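Local coordinates for protein maleylpyruvate isomerase (PDB 2V6K) that catalyses the glutathione-dependent cis-trans isomerisation of maleylpyruvate to fumarylpyruvate in bacterial naphthalene degradation, working as a homodimeric zeta-class glutathione transferase, at residues W9-L23 against A201-A214. Residues are numbered along the deposited sequence; the frame is centred on the assembly and turned at random.
Sequences WRSGTSHRLRIALNL and AFRRAAPAAQPDSA. With TGG (gamma-glutamyl-S-(1,2-dicarboxyethyl)cysteinylglycine), chain C.
Arg18 reaches from the first helix of the thioredoxin-like domain to Ala205 O, which lies in the guanidinium plane and accepts side-on from both NE and NH2 of Arg18 (2.9 and 3.0 Å). NH2 also bonds Trp9 O at 3.0 Å, tying the turn before the helix to the same group. The amide of Gln210 stacks on this guanidinium, their planes 10° apart, and its NE2 is held by Arg204 O and Ala206 O. Toward the C-terminal end of helix 12-24, Asn22 ND2 meets a lone pair of Ala201 O at 3.0 Å in a nearly straight bond (168°). At the other end of the contact Trp9 N donates to the syn side of Asp212 OD2, somewhat out of the carboxylate plane.

Apolar packing fills in between these bonds. Ala205 is a knob among His15, Arg18, Ile19 and Asn22. A chi1 of -62° turns the CG2 branch of Ile19 onto the Phe202 face, toward its rim and 3.6 Å from the centroid, a CH-pi contact; Pro207 CD sits similarly over the face of His15. The C-terminal tail folds across the Trp9 indole, with Ser213 CA 3.7 Å from the centroid of the five-membered ring and Arg10 CB on the opposite face.

Gly12 N binds OE2 of the glutathione conjugate. Segments 12-23 and 201-205, roughly antiparallel, join the N- and C-terminal domains; Tyr30 of strand 29-32 touches Trp9, Arg18 and Gln210, and helix 164-178 packs against His15, Ile19 and Phe202.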
ATOM      1  N   TRP A   9      -0.808 -13.790 -15.764  1.00  4.30           N
ATOM      2  CA  TRP A   9      -0.104 -12.957 -16.739  1.00  4.23           C
ATOM      3  C   TRP A   9      -0.509 -11.489 -16.680  1.00  4.47           C
ATOM      4  O   TRP A   9       0.345 -10.606 -16.512  1.00  4.75           O
ATOM      5  CB  TRP A   9      -0.242 -13.512 -18.164  1.00  5.18           C
ATOM      6  CG  TRP A   9      -1.615 -13.466 -18.782  1.00  4.69           C
ATOM      7  CD1 TRP A   9      -2.722 -14.166 -18.394  1.00  6.30           C
ATOM      8  CD2 TRP A   9      -2.007 -12.700 -19.928  1.00  5.23           C
ATOM      9  NE1 TRP A   9      -3.783 -13.874 -19.226  1.00  6.11           N
ATOM     10  CE2 TRP A   9      -3.369 -12.979 -20.175  1.00  5.57           C
ATOM     11  CE3 TRP A   9      -1.337 -11.801 -20.771  1.00  7.12           C
ATOM     12  CZ2 TRP A   9      -4.076 -12.391 -21.232  1.00  7.47           C
ATOM     13  CZ3 TRP A   9      -2.037 -11.219 -21.819  1.00  7.75           C
ATOM     14  CH2 TRP A   9      -3.394 -11.517 -22.040  1.00  8.40           C
ATOM     15  N   ARG A  10      -1.811 -11.247 -16.794  1.00  4.49           N
ATOM     16  CA  ARG A  10      -2.378  -9.913 -16.885  1.00  5.07           C
ATOM     17  C   ARG A  10      -2.786  -9.483 -15.481  1.00  5.50           C
ATOM     18  O   ARG A  10      -3.977  -9.407 -15.133  1.00  6.34           O
ATOM     19  CB  ARG A  10      -3.576  -9.936 -17.835  1.00  5.64           C
ATOM     20  CG  ARG A  10      -4.048  -8.573 -18.310  1.00  9.12           C
ATOM     21  CD  ARG A  10      -5.396  -8.676 -19.034  1.00 11.26           C
ATOM     22  NE  ARG A  10      -6.429  -9.220 -18.153  1.00 16.35           N
ATOM     23  CZ  ARG A  10      -7.130 -10.329 -18.386  1.00 18.24           C
ATOM     24  NH1 ARG A  10      -6.953 -11.028 -19.504  1.00 17.74           N
ATOM     25  NH2 ARG A  10      -8.033 -10.727 -17.501  1.00 19.98           N
ATOM     26  N   SER A  11      -1.772  -9.232 -14.667  1.00  5.82           N
ATOM     27  CA  SER A  11      -1.950  -8.863 -13.275  1.00  5.63           C
ATOM     28  C   SER A  11      -0.839  -7.912 -12.888  1.00  5.76           C
ATOM     29  O   SER A  11       0.339  -8.267 -12.982  1.00  5.84           O
ATOM     30  CB  SER A  11      -1.892 -10.110 -12.393  1.00  5.88           C
ATOM     31  OG  SER A  11      -1.602  -9.768 -11.051  1.00  5.78           O
ATOM     32  N   GLY A  12      -1.210  -6.710 -12.462  1.00  5.28           N
ATOM     33  CA  GLY A  12      -0.244  -5.674 -12.113  1.00  5.25           C
ATOM     34  C   GLY A  12       0.674  -6.061 -10.972  1.00  4.60           C
ATOM     35  O   GLY A  12       1.877  -5.843 -11.047  1.00  5.24           O
ATOM     36  N   THR A  13       0.111  -6.631  -9.909  1.00  4.38           N
ATOM     37  CA  THR A  13       0.920  -7.026  -8.756  1.00  4.99           C
ATOM     38  C   THR A  13       1.784  -8.237  -9.087  1.00  5.39           C
ATOM     39  O   THR A  13       2.884  -8.370  -8.557  1.00  5.46           O
ATOM     40  CB  THR A  13       0.070  -7.334  -7.526  1.00  5.10           C
ATOM     41  OG1 THR A  13      -0.948  -8.273  -7.900  1.00  5.53           O
ATOM     42  CG2 THR A  13      -0.575  -6.068  -6.981  1.00  5.88           C
ATOM     43  N   SER A  14       1.299  -9.120  -9.958  1.00  4.90           N
ATOM     44  CA  SER A  14       2.120 -10.241 -10.423  1.00  4.59           C
ATOM     45  C   SER A  14       3.298  -9.729 -11.236  1.00  4.74           C
ATOM     46  O   SER A  14       4.435 -10.143 -11.027  1.00  5.17           O
ATOM     47  CB  SER A  14       1.296 -11.194 -11.285  1.00  5.60           C
ATOM     48  OG  SER A  14       0.261 -11.810 -10.530  1.00  6.00           O
ATOM     49  N   HIS A  15       3.008  -8.840 -12.178  1.00  4.49           N
ATOM     50  CA  HIS A  15       3.997  -8.191 -13.037  1.00  4.25           C
ATOM     51  C   HIS A  15       5.063  -7.490 -12.184  1.00  4.33           C
ATOM     52  O   HIS A  15       6.267  -7.660 -12.423  1.00  4.26           O
ATOM     53  CB  HIS A  15       3.217  -7.220 -13.938  1.00  4.11           C
ATOM     54  CG  HIS A  15       4.023  -6.533 -14.996  1.00  3.93           C
ATOM     55  ND1 HIS A  15       3.452  -5.606 -15.842  1.00  5.28           N
ATOM     56  CD2 HIS A  15       5.333  -6.605 -15.340  1.00  4.49           C
ATOM     57  CE1 HIS A  15       4.373  -5.138 -16.663  1.00  4.84           C
ATOM     58  NE2 HIS A  15       5.522  -5.731 -16.384  1.00  4.65           N
ATOM     59  N   ARG A  16       4.608  -6.734 -11.182  1.00  4.50           N
ATOM     60  CA  ARG A  16       5.473  -6.038 -10.230  1.00  4.88           C
ATOM     61  C   ARG A  16       6.490  -6.987  -9.590  1.00  5.07           C
ATOM     62  O   ARG A  16       7.697  -6.714  -9.567  1.00  5.23           O
ATOM     63  CB  ARG A  16       4.574  -5.389  -9.172  1.00  4.98           C
ATOM     64  CG  ARG A  16       5.250  -4.540  -8.104  1.00  4.65           C
ATOM     65  CD  ARG A  16       4.296  -4.327  -6.943  1.00  5.40           C
ATOM     66  NE  ARG A  16       3.143  -3.525  -7.346  1.00  4.63           N
ATOM     67  CZ  ARG A  16       2.082  -3.294  -6.578  1.00  5.93           C
ATOM     68  NH1 ARG A  16       1.997  -3.843  -5.369  1.00  6.38           N
ATOM     69  NH2 ARG A  16       1.098  -2.521  -7.023  1.00  5.80           N
ATOM     70  N   LEU A  17       5.998  -8.107  -9.076  1.00  4.42           N
ATOM     71  CA  LEU A  17       6.865  -9.072  -8.420  1.00  4.43           C
ATOM     72  C   LEU A  17       7.764  -9.805  -9.418  1.00  4.73           C
ATOM     73  O   LEU A  17       8.938 -10.071  -9.123  1.00  5.04           O
ATOM     74  CB  LEU A  17       6.041 -10.045  -7.571  1.00  5.55           C
ATOM     75  CG  LEU A  17       6.808 -11.152  -6.841  1.00  3.88           C
ATOM     76  CD1 LEU A  17       7.965 -10.592  -6.015  1.00  6.92           C
ATOM     77  CD2 LEU A  17       5.866 -11.926  -5.953  1.00  5.53           C
ATOM     78  N   ARG A  18       7.236 -10.115 -10.599  1.00  4.31           N
ATOM     79  CA  ARG A  18       8.060 -10.758 -11.624  1.00  4.51           C
ATOM     80  C   ARG A  18       9.255  -9.893 -11.994  1.00  4.44           C
ATOM     81  O   ARG A  18      10.354 -10.412 -12.190  1.00  5.22           O
ATOM     82  CB  ARG A  18       7.251 -11.104 -12.879  1.00  4.28           C
ATOM     83  CG  ARG A  18       6.263 -12.247 -12.683  1.00  4.97           C
ATOM     84  CD  ARG A  18       5.624 -12.696 -13.999  1.00  5.74           C
ATOM     85  NE  ARG A  18       4.984 -11.630 -14.776  1.00  5.52           N
ATOM     86  CZ  ARG A  18       3.666 -11.453 -14.899  1.00  4.59           C
ATOM     87  NH1 ARG A  18       2.800 -12.243 -14.263  1.00  5.35           N
ATOM     88  NH2 ARG A  18       3.213 -10.466 -15.658  1.00  5.83           N
ATOM     89  N   ILE A  19       9.056  -8.577 -12.084  1.00  4.44           N
ATOM     90  CA  ILE A  19      10.174  -7.681 -12.399  1.00  3.94           C
ATOM     91  C   ILE A  19      11.253  -7.792 -11.326  1.00  4.30           C
ATOM     92  O   ILE A  19      12.430  -7.940 -11.644  1.00  4.34           O
ATOM     93  CB  ILE A  19       9.741  -6.206 -12.556  1.00  4.36           C
ATOM     94  CG1 ILE A  19       8.761  -6.033 -13.722  1.00  4.62           C
ATOM     95  CG2 ILE A  19      10.967  -5.318 -12.771  1.00  5.78           C
ATOM     96  CD1 ILE A  19       7.993  -4.704 -13.694  1.00  5.14           C
ATOM     97  N   ALA A  20      10.848  -7.729 -10.062  1.00  4.60           N
ATOM     98  CA  ALA A  20      11.798  -7.796  -8.950  1.00  4.63           C
ATOM     99  C   ALA A  20      12.556  -9.125  -8.942  1.00  4.81           C
ATOM    100  O   ALA A  20      13.781  -9.143  -8.792  1.00  5.38           O
ATOM    101  CB  ALA A  20      11.087  -7.572  -7.624  1.00  5.39           C
ATOM    102  N   LEU A  21      11.838 -10.234  -9.118  1.00  4.55           N
ATOM    103  CA  LEU A  21      12.474 -11.550  -9.187  1.00  4.86           C
ATOM    104  C   LEU A  21      13.482 -11.619 -10.323  1.00  5.08           C
ATOM    105  O   LEU A  21      14.589 -12.124 -10.136  1.00  5.01           O
ATOM    106  CB  LEU A  21      11.428 -12.660  -9.336  1.00  5.26           C
ATOM    107  CG  LEU A  21      10.590 -12.961  -8.092  1.00  4.11           C
ATOM    108  CD1 LEU A  21       9.324 -13.682  -8.484  1.00  6.76           C
ATOM    109  CD2 LEU A  21      11.382 -13.792  -7.101  1.00  6.92           C
ATOM    110  N   ASN A  22      13.105 -11.107 -11.493  1.00  5.18           N
ATOM    111  CA  ASN A  22      13.995 -11.136 -12.654  1.00  5.65           C
ATOM    112  C   ASN A  22      15.225 -10.261 -12.461  1.00  4.89           C
ATOM    113  O   ASN A  22      16.330 -10.652 -12.849  1.00  5.84           O
ATOM    114  CB  ASN A  22      13.262 -10.727 -13.934  1.00  5.94           C
ATOM    115  CG  ASN A  22      12.192 -11.715 -14.340  1.00  8.66           C
ATOM    116  OD1 ASN A  22      12.051 -12.784 -13.745  1.00  9.31           O
ATOM    117  ND2 ASN A  22      11.418 -11.352 -15.358  1.00  8.75           N
ATOM    118  N   LEU A  23      15.050  -9.092 -11.852  1.00  5.25           N
ATOM    119  CA  LEU A  23      16.190  -8.220 -11.590  1.00  6.29           C
ATOM    120  C   LEU A  23      17.190  -8.898 -10.663  1.00  6.57           C
ATOM    121  O   LEU A  23      18.402  -8.734 -10.823  1.00  7.57           O
ATOM    122  CB  LEU A  23      15.739  -6.877 -11.016  1.00  5.67           C
ATOM    123  CG  LEU A  23      15.121  -5.897 -12.017  1.00  6.21           C
ATOM    124  CD1 LEU A  23      14.420  -4.769 -11.284  1.00  7.04           C
ATOM    125  CD2 LEU A  23      16.178  -5.336 -12.963  1.00  7.18           C
ATOM    126  N   ALA A 201      15.201  -7.940 -17.894  1.00  5.34           N
ATOM    127  CA  ALA A 201      14.453  -8.338 -16.704  1.00  5.75           C
ATOM    128  C   ALA A 201      13.005  -7.860 -16.779  1.00  5.09           C
ATOM    129  O   ALA A 201      12.088  -8.581 -16.376  1.00  6.36           O
ATOM    130  CB  ALA A 201      15.129  -7.820 -15.442  1.00  6.48           C
ATOM    131  N   PHE A 202      12.807  -6.653 -17.302  1.00  5.11           N
ATOM    132  CA  PHE A 202      11.465  -6.107 -17.490  1.00  5.11           C
ATOM    133  C   PHE A 202      10.749  -6.798 -18.649  1.00  5.32           C
ATOM    134  O   PHE A 202       9.579  -7.167 -18.531  1.00  5.61           O
ATOM    135  CB  PHE A 202      11.518  -4.595 -17.720  1.00  5.45           C
ATOM    136  CG  PHE A 202      11.793  -3.789 -16.473  1.00  5.18           C
ATOM    137  CD1 PHE A 202      10.744  -3.196 -15.772  1.00  5.42           C
ATOM    138  CD2 PHE A 202      13.094  -3.604 -16.009  1.00  7.04           C
ATOM    139  CE1 PHE A 202      10.984  -2.443 -14.626  1.00  5.42           C
ATOM    140  CE2 PHE A 202      13.342  -2.848 -14.859  1.00  5.62           C
ATOM    141  CZ  PHE A 202      12.283  -2.267 -14.167  1.00  5.43           C
ATOM    142  N   ARG A 203      11.449  -6.985 -19.763  1.00  5.14           N
ATOM    143  CA  ARG A 203      10.841  -7.631 -20.922  1.00  6.22           C
ATOM    144  C   ARG A 203      10.314  -9.017 -20.569  1.00  7.49           C
ATOM    145  O   ARG A 203       9.199  -9.379 -20.949  1.00  8.38           O
ATOM    146  CB  ARG A 203      11.839  -7.718 -22.077  1.00  6.39           C
ATOM    147  CG  ARG A 203      12.205  -6.366 -22.658  1.00  7.54           C
ATOM    148  CD  ARG A 203      13.225  -6.494 -23.776  1.00  9.24           C
ATOM    149  NE  ARG A 203      13.430  -5.206 -24.432  1.00 10.92           N
ATOM    150  CZ  ARG A 203      14.143  -5.025 -25.538  1.00 14.11           C
ATOM    151  NH1 ARG A 203      14.736  -6.053 -26.131  1.00 15.79           N
ATOM    152  NH2 ARG A 203      14.261  -3.808 -26.053  1.00 14.72           N
ATOM    153  N   ARG A 204      11.108  -9.783 -19.826  1.00  6.62           N
ATOM    154  CA  ARG A 204      10.734 -11.150 -19.467  1.00  7.01           C
ATOM    155  C   ARG A 204       9.563 -11.197 -18.490  1.00  7.03           C
ATOM    156  O   ARG A 204       8.858 -12.200 -18.410  1.00  8.53           O
ATOM    157  CB  ARG A 204      11.929 -11.914 -18.901  1.00  7.52           C
ATOM    158  CG  ARG A 204      12.948 -12.316 -19.963  1.00  8.32           C
ATOM    159  CD  ARG A 204      14.026 -13.245 -19.412  1.00 13.98           C
ATOM    160  NE  ARG A 204      14.916 -12.564 -18.473  1.00 18.48           N
ATOM    161  CZ  ARG A 204      14.950 -12.785 -17.161  1.00 20.05           C
ATOM    162  NH1 ARG A 204      14.146 -13.685 -16.606  1.00 22.88           N
ATOM    163  NH2 ARG A 204      15.799 -12.105 -16.402  1.00 22.77           N
ATOM    164  N   ALA A 205       9.352 -10.096 -17.767  1.00  6.47           N
ATOM    165  CA  ALA A 205       8.303 -10.009 -16.754  1.00  6.99           C
ATOM    166  C   ALA A 205       6.960  -9.530 -17.304  1.00  7.47           C
ATOM    167  O   ALA A 205       5.936  -9.658 -16.626  1.00  8.22           O
ATOM    168  CB  ALA A 205       8.748  -9.087 -15.629  1.00  6.99           C
ATOM    169  N   ALA A 206       6.967  -8.971 -18.511  1.00  8.16           N
ATOM    170  CA  ALA A 206       5.765  -8.350 -19.077  1.00  8.59           C
ATOM    171  C   ALA A 206       4.660  -9.383 -19.289  1.00  8.73           C
ATOM    172  O   ALA A 206       4.950 -10.532 -19.602  1.00  8.59           O
ATOM    173  CB  ALA A 206       6.097  -7.644 -20.386  1.00  9.42           C
ATOM    174  N   PRO A 207       3.390  -8.980 -19.099  1.00  8.45           N
ATOM    175  CA  PRO A 207       2.245  -9.880 -19.289  1.00  8.22           C
ATOM    176  C   PRO A 207       2.292 -10.737 -20.562  1.00  8.98           C
ATOM    177  O   PRO A 207       2.072 -11.951 -20.490  1.00  9.02           O
ATOM    178  CB  PRO A 207       1.060  -8.911 -19.318  1.00  8.79           C
ATOM    179  CG  PRO A 207       1.473  -7.843 -18.377  1.00  9.24           C
ATOM    180  CD  PRO A 207       2.948  -7.646 -18.642  1.00  9.01           C
ATOM    181  N   ALA A 208       2.598 -10.123 -21.703  1.00  9.31           N
ATOM    182  CA  ALA A 208       2.588 -10.833 -22.987  1.00 10.46           C
ATOM    183  C   ALA A 208       3.656 -11.928 -23.101  1.00 10.76           C
ATOM    184  O   ALA A 208       3.570 -12.790 -23.984  1.00 10.78           O
ATOM    185  CB  ALA A 208       2.706  -9.845 -24.138  1.00 11.35           C
ATOM    186  N   ALA A 209       4.648 -11.902 -22.213  1.00 10.47           N
ATOM    187  CA  ALA A 209       5.743 -12.875 -22.240  1.00 10.24           C
ATOM    188  C   ALA A 209       5.503 -14.099 -21.350  1.00  9.61           C
ATOM    189  O   ALA A 209       6.339 -15.006 -21.297  1.00 11.27           O
ATOM    190  CB  ALA A 209       7.060 -12.199 -21.870  1.00 10.78           C
ATOM    191  N   GLN A 210       4.364 -14.130 -20.662  1.00  9.09           N
ATOM    192  CA  GLN A 210       4.094 -15.182 -19.683  1.00  8.61           C
ATOM    193  C   GLN A 210       3.478 -16.437 -20.293  1.00  8.78           C
ATOM    194  O   GLN A 210       2.798 -16.358 -21.321  1.00  9.16           O
ATOM    195  CB  GLN A 210       3.215 -14.646 -18.555  1.00  7.92           C
ATOM    196  CG  GLN A 210       3.810 -13.418 -17.859  1.00  8.66           C
ATOM    197  CD  GLN A 210       5.289 -13.579 -17.552  1.00  9.27           C
ATOM    198  OE1 GLN A 210       5.698 -14.549 -16.916  1.00  8.47           O
ATOM    199  NE2 GLN A 210       6.100 -12.631 -18.017  1.00  8.46           N
ATOM    200  N   PRO A 211       3.717 -17.607 -19.661  1.00  9.08           N
ATOM    201  CA  PRO A 211       3.212 -18.891 -20.172  1.00  9.29           C
ATOM    202  C   PRO A 211       1.693 -18.942 -20.351  1.00  9.45           C
ATOM    203  O   PRO A 211       1.206 -19.624 -21.253  1.00  8.82           O
ATOM    204  CB  PRO A 211       3.637 -19.896 -19.094  1.00 10.71           C
ATOM    205  CG  PRO A 211       4.751 -19.252 -18.370  1.00 12.78           C
ATOM    206  CD  PRO A 211       4.517 -17.780 -18.434  1.00  9.72           C
ATOM    207  N   ASP A 212       0.959 -18.227 -19.504  1.00  8.39           N
ATOM    208  CA  ASP A 212      -0.506 -18.253 -19.537  1.00  8.67           C
ATOM    209  C   ASP A 212      -1.123 -17.117 -20.356  1.00  9.01           C
ATOM    210  O   ASP A 212      -2.350 -16.935 -20.352  1.00  8.78           O
ATOM    211  CB  ASP A 212      -1.084 -18.291 -18.116  1.00  8.03           C
ATOM    212  CG  ASP A 212      -0.694 -17.082 -17.283  1.00  8.59           C
ATOM    213  OD1 ASP A 212       0.428 -16.558 -17.461  1.00  7.83           O
ATOM    214  OD2 ASP A 212      -1.515 -16.670 -16.439  1.00  7.42           O
ATOM    215  N   SER A 213      -0.283 -16.371 -21.071  1.00  9.20           N
ATOM    216  CA  SER A 213      -0.762 -15.264 -21.900  1.00 10.16           C
ATOM    217  C   SER A 213      -1.541 -15.753 -23.116  1.00 10.66           C
ATOM    218  O   SER A 213      -1.417 -16.915 -23.522  1.00 10.79           O
ATOM    219  CB  SER A 213       0.395 -14.360 -22.337  1.00 10.40           C
ATOM    220  OG  SER A 213       1.322 -15.057 -23.146  1.00 13.40           O
ATOM    221  N   ALA A 214      -2.341 -14.856 -23.688  1.00 12.01           N
ATOM    222  CA  ALA A 214      -3.155 -15.166 -24.861  1.00 14.33           C
ATOM    223  C   ALA A 214      -2.280 -15.472 -26.072  1.00 15.79           C
ATOM    224  O   ALA A 214      -1.176 -14.940 -26.208  1.00 17.36           O
ATOM    225  CB  ALA A 214      -4.102 -14.017 -25.164  1.00 14.95           C
ATOM    226  OXT ALA A 214      -2.654 -16.265 -26.937  1.00 16.78           O
TER
HETATM  227  OC1 TGG C1213       0.370  -6.213  -3.629  1.00  8.53           O
HETATM  228  CO1 TGG C1213      -0.291  -7.168  -3.173  1.00  7.71           C
HETATM  229  OT1 TGG C1213       0.090  -8.356  -3.210  1.00  7.87           O
HETATM  230  CA1 TGG C1213      -1.610  -6.852  -2.529  1.00  7.94           C
HETATM  231  NN1 TGG C1213      -1.531  -5.586  -1.808  1.00  8.80           N
HETATM  232  CB1 TGG C1213      -2.709  -6.724  -3.578  1.00  8.71           C
HETATM  233  CG1 TGG C1213      -2.947  -8.044  -4.294  1.00  7.87           C
HETATM  234  CD1 TGG C1213      -4.210  -8.089  -5.143  1.00 11.53           C
HETATM  235  OE1 TGG C1213      -4.837  -6.848  -5.363  1.00  8.77           O
HETATM  236  NN2 TGG C1213      -3.957  -8.774  -6.372  1.00  7.78           N
HETATM  237  CA2 TGG C1213      -4.820  -8.675  -7.518  1.00  7.01           C
HETATM  238  CO2 TGG C1213      -5.915  -9.690  -7.221  1.00  9.77           C
HETATM  239  OC2 TGG C1213      -5.478 -11.027  -7.233  1.00  8.13           O
HETATM  240  NN3 TGG C1213      -7.152  -9.470  -7.906  1.00  8.27           N
HETATM  241  CA3 TGG C1213      -8.181 -10.490  -7.880  1.00  8.57           C
HETATM  242  CO3 TGG C1213      -9.510  -9.858  -7.582  1.00  9.97           C
HETATM  243  OC3 TGG C1213      -9.573  -8.625  -7.403  1.00  8.78           O
HETATM  244  OT3 TGG C1213     -10.500 -10.624  -7.542  1.00 10.18           O
HETATM  245  CB2 TGG C1213      -3.881  -8.947  -8.676  1.00  8.39           C
HETATM  246  SG2 TGG C1213      -4.633  -9.209 -10.235  1.00  9.73           S
HETATM  247  CD2 TGG C1213      -5.358  -7.718 -10.826  1.00  9.76           C
HETATM  248  CE2 TGG C1213      -4.276  -6.756 -11.256  1.00 12.94           C
HETATM  249  OE2 TGG C1213      -4.083  -6.525 -12.472  1.00 13.45           O
HETATM  250  OF2 TGG C1213      -3.579  -6.205 -10.374  1.00 14.73           O
HETATM  251  CF2 TGG C1213      -6.258  -8.164 -11.978  1.00 11.69           C
HETATM  252  CH2 TGG C1213      -7.142  -7.074 -12.532  1.00 12.64           C
HETATM  253  OI2 TGG C1213      -7.308  -6.031 -11.876  1.00 11.33           O
HETATM  254  OJ2 TGG C1213      -7.669  -7.268 -13.652  1.00 14.59           O
HETATM  255  O   HOH W   1       7.968  -5.224 -17.556  1.00 11.01           O
HETATM  256  O   HOH W   2       9.057 -13.115 -15.634  1.00 20.40           O